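Local coordinates for protein lectin (Trichosanthes anguina, PDB 4HR6) that probably binds carbohydrate as a seed lectin, being a three-chain, nontoxic homologue of type II ribosome-inactivating proteins, at residues V28-A33 with F96-K101; D89-N94 with F107-Q112. All coordinates share one frame; numbering follows the deposited sequence.

How the contacts relate
From the N terminus the chain lays down a mixed sheet, and 28-33 takes in the end of its middle strand, 26-32, and the residue after it. Helix 85-96 carries 89-94 and runs into 96-101. Helix 103-119 follows with 107-112. Contact 1 closes a long loop of 62 residues. Contact 2 closes a short one of 12, made of the adjoining helix ends and the loop between them. The two cross, since 89-94 lies inside the loop of contact 1 and 107-112 beyond it. Their centres are about 10 Å apart. Contact 1 joins the sheet to the end of helix 85-96, contact 2 joins the two helices, and Y30 packing on F107 joins the sheet to helix 103-119.

Contact 1: residues V28-A33 with F96-K101; sequences VAYQPA and FNADPK
This is a partly buried contact without hydrogen bonds between the two segments. It lies in the ribosome-inactivating-protein region and sets the last residues of strand 26-32 against the end of helix 85-96 and the loop that follows. The backbones come nearest at P32 and F96, with CA atoms 5.0 Å apart. The P32 ring lies against the last helical turn. Its CB is 3.6 Å from F96 O and 4.0 Å from F96 CD1, so it touches both the carbonyl and the ring. The CB of F96 leaves the backbone away from the strand. With CG anti to the backbone N (chi1 -175°), the ring nevertheless returns to the strand end. There it meets P32 CB and A33 O obliquely, and F96 CE1 is 3.7 Å from A33 O.

Y30 makes the second point of contact. Its CG sits between the backbone N and carbonyl carbon (chi1 84°), and the ring carries OH across to A98. Y30 OH is 3.9 Å from A98 CA and touches the methyl as well. The polar partner of this hydroxyl is L95 O, in the last turn of the helix. A98 has positive phi and belongs to a Schellman motif, which closes the helix C-terminus facing the strand end. Just beyond it, D99 OD2 takes K101 N in an Asx turn and K101 NZ in a salt bridge.

The neighbouring strands frame the contact. Y30 and A98 both touch Y39 of strand 37-40, and F96 also packs on I16 of strand 15-21.

Contact 2: residues D89-N94 with F107-Q112; sequences DFAISN and FLVIIQ
The axes of 89-94 and 107-112 come within 9.0 Å and cross at -119°, with the backbones nearest at A91 and V109, whose CA atoms are 6.8 Å apart. The contact packs two successive helices of the ribosome-inactivating-protein fold against each other. A91 carries the contact from the first helix. Its CB points toward the second helix and is met by two residues there. The closer is I110, whose CD1 lies 3.8 Å from A91 CB. I110 CG1 is almost as near to A91 CB, at 3.9 Å, so the A91 methyl lies alongside the outer part of this branch. In I110 the CG1 branch is anti to the carbonyl carbon (chi1 -73°), and its extended chi2 of 156° carries CD1 on to the first helix. I110 CD1 also rests on the backbone, 4.1 Å from A91 C and 4.3 Å from I92 N.

V109 meets A91 from the preceding position. The touch is made by the branching carbon itself, V109 CB, 4.2 Å from A91 CB. I92 takes part mainly through its backbone N, and its share is small.

I110 also touches L88 and L95 of helix 85-96, and both I110 and I92 touch L8 of strand 3-9. I92 further packs on L5 of a neighbouring lectin chain. N94 ND2 bonds to S106 OG, in helix 103-119 one residue before 107-112.

Across the two segments the side-chain contacts are apolar. All four touching residues are buried and no hydrogen bond joins the segments. The contact therefore probably rests on van der Waals packing and burial of apolar surface, with one methyl set against two branched side chains.

Contact 1: residues V28-A33 with F96-K101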
loop_
_atom_site.group_PDB
_atom_site.type_symbol
_atom_site.label_atom_id
_atom_site.label_comp_id
_atom_site.label_asym_id
_atom_site.label_seq_id
_atom_site.Cartn_x
_atom_site.Cartn_y
_atom_site.Cartn_z
ATOM N N VAL B 28 21.013 5.536 14.463
ATOM C CA VAL B 28 21.954 6.583 14.893
ATOM C C VAL B 28 23.245 6.074 15.529
ATOM O O VAL B 28 24.245 6.786 15.547
ATOM C CB VAL B 28 21.293 7.586 15.870
ATOM C CG1 VAL B 28 20.083 8.221 15.235
ATOM C CG2 VAL B 28 20.905 6.934 17.175
ATOM N N ALA B 29 23.205 4.890 16.118
ATOM C CA ALA B 29 24.353 4.352 16.815
ATOM C C ALA B 29 24.187 2.870 17.039
ATOM O O ALA B 29 23.077 2.343 16.950
ATOM C CB ALA B 29 24.505 5.031 18.171
ATOM N N TYR B 30 25.294 2.197 17.339
ATOM C CA TYR B 30 25.217 0.822 17.832
ATOM C C TYR B 30 26.349 0.519 18.795
ATOM O O TYR B 30 27.353 1.230 18.826
ATOM C CB TYR B 30 25.244 -0.204 16.682
ATOM C CG TYR B 30 26.622 -0.588 16.175
ATOM C CD1 TYR B 30 27.252 -1.765 16.603
ATOM C CD2 TYR B 30 27.284 0.203 15.270
ATOM C CE1 TYR B 30 28.502 -2.128 16.127
ATOM C CE2 TYR B 30 28.535 -0.134 14.800
ATOM C CZ TYR B 30 29.132 -1.303 15.229
ATOM O OH TYR B 30 30.360 -1.623 14.748
ATOM N N GLN B 31 26.178 -0.579 19.522
ATOM C CA GLN B 31 27.188 -1.106 20.419
ATOM C C GLN B 31 27.287 -2.634 20.269
ATOM O O GLN B 31 26.271 -3.325 20.309
ATOM C CB GLN B 31 26.825 -0.796 21.873
ATOM C CG GLN B 31 28.026 -0.921 22.808
ATOM C CD GLN B 31 27.658 -1.075 24.275
ATOM O OE1 GLN B 31 26.494 -1.038 24.648
ATOM N NE2 GLN B 31 28.669 -1.256 25.114
ATOM N N PRO B 32 28.506 -3.164 20.077
ATOM C CA PRO B 32 28.662 -4.614 20.226
ATOM C C PRO B 32 28.501 -5.012 21.689
ATOM O O PRO B 32 29.059 -4.348 22.542
ATOM C CB PRO B 32 30.105 -4.875 19.766
ATOM C CG PRO B 32 30.597 -3.608 19.163
ATOM C CD PRO B 32 29.757 -2.499 19.699
ATOM N N ALA B 33 27.751 -6.070 21.970
ATOM C CA ALA B 33 27.601 -6.589 23.347
ATOM C C ALA B 33 28.948 -6.964 23.975
ATOM O O ALA B 33 29.812 -7.569 23.319
ATOM C CB ALA B 33 26.671 -7.785 23.372
ATOM N N PHE B 96 29.914 -6.376 14.815
ATOM C CA PHE B 96 30.406 -6.874 16.090
ATOM C C PHE B 96 31.917 -6.724 16.244
ATOM O O PHE B 96 32.383 -6.320 17.310
ATOM C CB PHE B 96 30.021 -8.325 16.292
ATOM C CG PHE B 96 30.390 -8.869 17.646
ATOM C CD1 PHE B 96 29.553 -8.691 18.730
ATOM C CD2 PHE B 96 31.574 -9.565 17.828
ATOM C CE1 PHE B 96 29.880 -9.202 19.971
ATOM C CE2 PHE B 96 31.918 -10.065 19.073
ATOM C CZ PHE B 96 31.062 -9.887 20.148
ATOM N N ASN B 97 32.660 -7.004 15.169
ATOM C CA ASN B 97 34.108 -6.860 15.151
ATOM C C ASN B 97 34.549 -5.451 14.836
ATOM O O ASN B 97 35.748 -5.178 14.810
ATOM C CB ASN B 97 34.715 -7.786 14.090
ATOM C CG ASN B 97 34.413 -9.251 14.353
ATOM O OD1 ASN B 97 34.110 -10.007 13.434
ATOM N ND2 ASN B 97 34.486 -9.651 15.608
ATOM N N ALA B 98 33.591 -4.570 14.539
ATOM C CA ALA B 98 33.888 -3.189 14.175
ATOM C C ALA B 98 34.939 -3.118 13.072
ATOM O O ALA B 98 35.857 -2.311 13.109
ATOM C CB ALA B 98 34.320 -2.391 15.395
ATOM N N ASP B 99 34.753 -3.935 12.047
ATOM C CA ASP B 99 35.676 -3.971 10.925
ATOM C C ASP B 99 35.475 -2.780 10.007
ATOM O O ASP B 99 34.495 -2.730 9.274
ATOM C CB ASP B 99 35.480 -5.267 10.148
ATOM C CG ASP B 99 36.621 -5.562 9.235
ATOM O OD1 ASP B 99 36.901 -6.755 9.083
ATOM O OD2 ASP B 99 37.238 -4.616 8.679
ATOM N N PRO B 100 36.426 -1.829 9.999
ATOM C CA PRO B 100 36.124 -0.590 9.290
ATOM C C PRO B 100 36.006 -0.739 7.769
ATOM O O PRO B 100 35.423 0.112 7.131
ATOM C CB PRO B 100 37.305 0.329 9.657
ATOM C CG PRO B 100 38.424 -0.592 9.990
ATOM C CD PRO B 100 37.831 -1.895 10.448
ATOM N N LYS B 101 36.581 -1.792 7.205
ATOM C CA LYS B 101 36.427 -2.101 5.772
ATOM C C LYS B 101 34.973 -2.418 5.359
ATOM O O LYS B 101 34.538 -2.006 4.302
ATOM C CB LYS B 101 37.310 -3.295 5.389
ATOM C CG LYS B 101 38.743 -2.926 5.047
ATOM C CD LYS B 101 39.697 -4.106 5.206
ATOM C CE LYS B 101 40.394 -4.114 6.562
ATOM N NZ LYS B 101 39.665 -4.818 7.657
#

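Contact 2: residues D89-N94 with F107-Q112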
loop_
_atom_site.group_PDB
_atom_site.type_symbol
_atom_site.label_atom_id
_atom_site.label_comp_id
_atom_site.label_asym_id
_atom_site.label_seq_id
_atom_site.Cartn_x
_atom_site.Cartn_y
_atom_site.Cartn_z
ATOM N N ASP B 89 23.802 -12.200 8.393
ATOM C CA ASP B 89 24.667 -12.864 9.371
ATOM C C ASP B 89 26.081 -12.289 9.275
ATOM O O ASP B 89 26.686 -11.937 10.278
ATOM C CB ASP B 89 24.677 -14.375 9.116
ATOM C CG ASP B 89 25.174 -15.173 10.312
ATOM O OD1 ASP B 89 24.512 -15.169 11.353
ATOM O OD2 ASP B 89 26.236 -15.797 10.210
ATOM N N PHE B 90 26.572 -12.174 8.043
ATOM C CA PHE B 90 27.859 -11.602 7.745
ATOM C C PHE B 90 27.908 -10.145 8.283
ATOM O O PHE B 90 28.884 -9.732 8.896
ATOM C CB PHE B 90 28.057 -11.637 6.216
ATOM C CG PHE B 90 29.402 -11.146 5.729
ATOM C CD1 PHE B 90 29.486 -10.341 4.623
ATOM C CD2 PHE B 90 30.575 -11.512 6.356
ATOM C CE1 PHE B 90 30.711 -9.903 4.148
ATOM C CE2 PHE B 90 31.806 -11.071 5.900
ATOM C CZ PHE B 90 31.875 -10.270 4.796
ATOM N N ALA B 91 26.857 -9.383 8.003
ATOM C CA ALA B 91 26.758 -7.983 8.409
ATOM C C ALA B 91 26.815 -7.814 9.932
ATOM O O ALA B 91 27.532 -6.966 10.436
ATOM C CB ALA B 91 25.492 -7.369 7.858
ATOM N N ILE B 92 26.084 -8.648 10.651
ATOM C CA ILE B 92 26.093 -8.591 12.093
ATOM C C ILE B 92 27.534 -8.798 12.615
ATOM O O ILE B 92 28.057 -7.984 13.415
ATOM C CB ILE B 92 25.102 -9.623 12.682
ATOM C CG1 ILE B 92 23.672 -9.201 12.375
ATOM C CG2 ILE B 92 25.262 -9.738 14.193
ATOM C CD1 ILE B 92 22.630 -10.262 12.698
ATOM N N SER B 93 28.194 -9.842 12.112
ATOM C CA SER B 93 29.580 -10.131 12.497
ATOM C C SER B 93 30.526 -8.986 12.265
ATOM O O SER B 93 31.369 -8.713 13.118
ATOM C CB SER B 93 30.106 -11.376 11.768
ATOM O OG SER B 93 29.383 -12.513 12.216
ATOM N N ASN B 94 30.409 -8.337 11.105
ATOM C CA ASN B 94 31.279 -7.235 10.776
ATOM C C ASN B 94 31.103 -6.043 11.725
ATOM O O ASN B 94 32.080 -5.365 12.061
ATOM C CB ASN B 94 31.029 -6.746 9.354
ATOM C CG ASN B 94 31.359 -7.783 8.305
ATOM O OD1 ASN B 94 32.294 -8.568 8.446
ATOM N ND2 ASN B 94 30.570 -7.797 7.242
ATOM N N PHE B 107 25.962 -1.922 7.176
ATOM C CA PHE B 107 24.831 -1.056 7.511
ATOM C C PHE B 107 23.741 -1.065 6.416
ATOM O O PHE B 107 22.560 -1.139 6.704
ATOM C CB PHE B 107 25.287 0.384 7.794
ATOM C CG PHE B 107 25.678 0.626 9.229
ATOM C CD1 PHE B 107 26.925 1.128 9.549
ATOM C CD2 PHE B 107 24.790 0.356 10.256
ATOM C CE1 PHE B 107 27.279 1.359 10.879
ATOM C CE2 PHE B 107 25.140 0.575 11.586
ATOM C CZ PHE B 107 26.380 1.076 11.892
ATOM N N LEU B 108 24.150 -0.994 5.164
ATOM C CA LEU B 108 23.205 -1.066 4.042
ATOM C C LEU B 108 22.322 -2.331 4.080
ATOM O O LEU B 108 21.098 -2.269 3.890
ATOM C CB LEU B 108 23.981 -0.992 2.742
ATOM C CG LEU B 108 23.971 0.269 1.875
ATOM C CD1 LEU B 108 23.346 1.478 2.512
ATOM C CD2 LEU B 108 25.373 0.574 1.349
ATOM N N VAL B 109 22.933 -3.465 4.389
ATOM C CA VAL B 109 22.185 -4.701 4.538
ATOM C C VAL B 109 21.188 -4.624 5.689
ATOM O O VAL B 109 19.991 -4.914 5.534
ATOM C CB VAL B 109 23.141 -5.892 4.745
ATOM C CG1 VAL B 109 22.362 -7.157 5.020
ATOM C CG2 VAL B 109 24.039 -6.086 3.521
ATOM N N ILE B 110 21.687 -4.226 6.858
ATOM C CA ILE B 110 20.907 -4.260 8.076
ATOM C C ILE B 110 19.758 -3.250 8.018
ATOM O O ILE B 110 18.629 -3.574 8.359
ATOM C CB ILE B 110 21.803 -4.009 9.304
ATOM C CG1 ILE B 110 22.669 -5.232 9.572
ATOM C CG2 ILE B 110 20.956 -3.706 10.529
ATOM C CD1 ILE B 110 23.930 -4.932 10.336
ATOM N N ILE B 111 20.051 -2.034 7.580
ATOM C CA ILE B 111 19.046 -0.993 7.521
ATOM C C ILE B 111 17.896 -1.442 6.610
ATOM O O ILE B 111 16.731 -1.352 6.981
ATOM C CB ILE B 111 19.678 0.360 7.082
ATOM C CG1 ILE B 111 20.539 0.909 8.228
ATOM C CG2 ILE B 111 18.624 1.381 6.693
ATOM C CD1 ILE B 111 21.394 2.087 7.838
ATOM N N GLN B 112 18.226 -1.967 5.441
ATOM C CA GLN B 112 17.187 -2.388 4.510
ATOM C C GLN B 112 16.366 -3.548 5.041
ATOM O O GLN B 112 15.145 -3.518 4.984
ATOM C CB GLN B 112 17.784 -2.718 3.163
ATOM C CG GLN B 112 18.272 -1.483 2.449
ATOM C CD GLN B 112 18.749 -1.794 1.067
ATOM O OE1 GLN B 112 19.876 -2.255 0.871
ATOM N NE2 GLN B 112 17.899 -1.546 0.095
#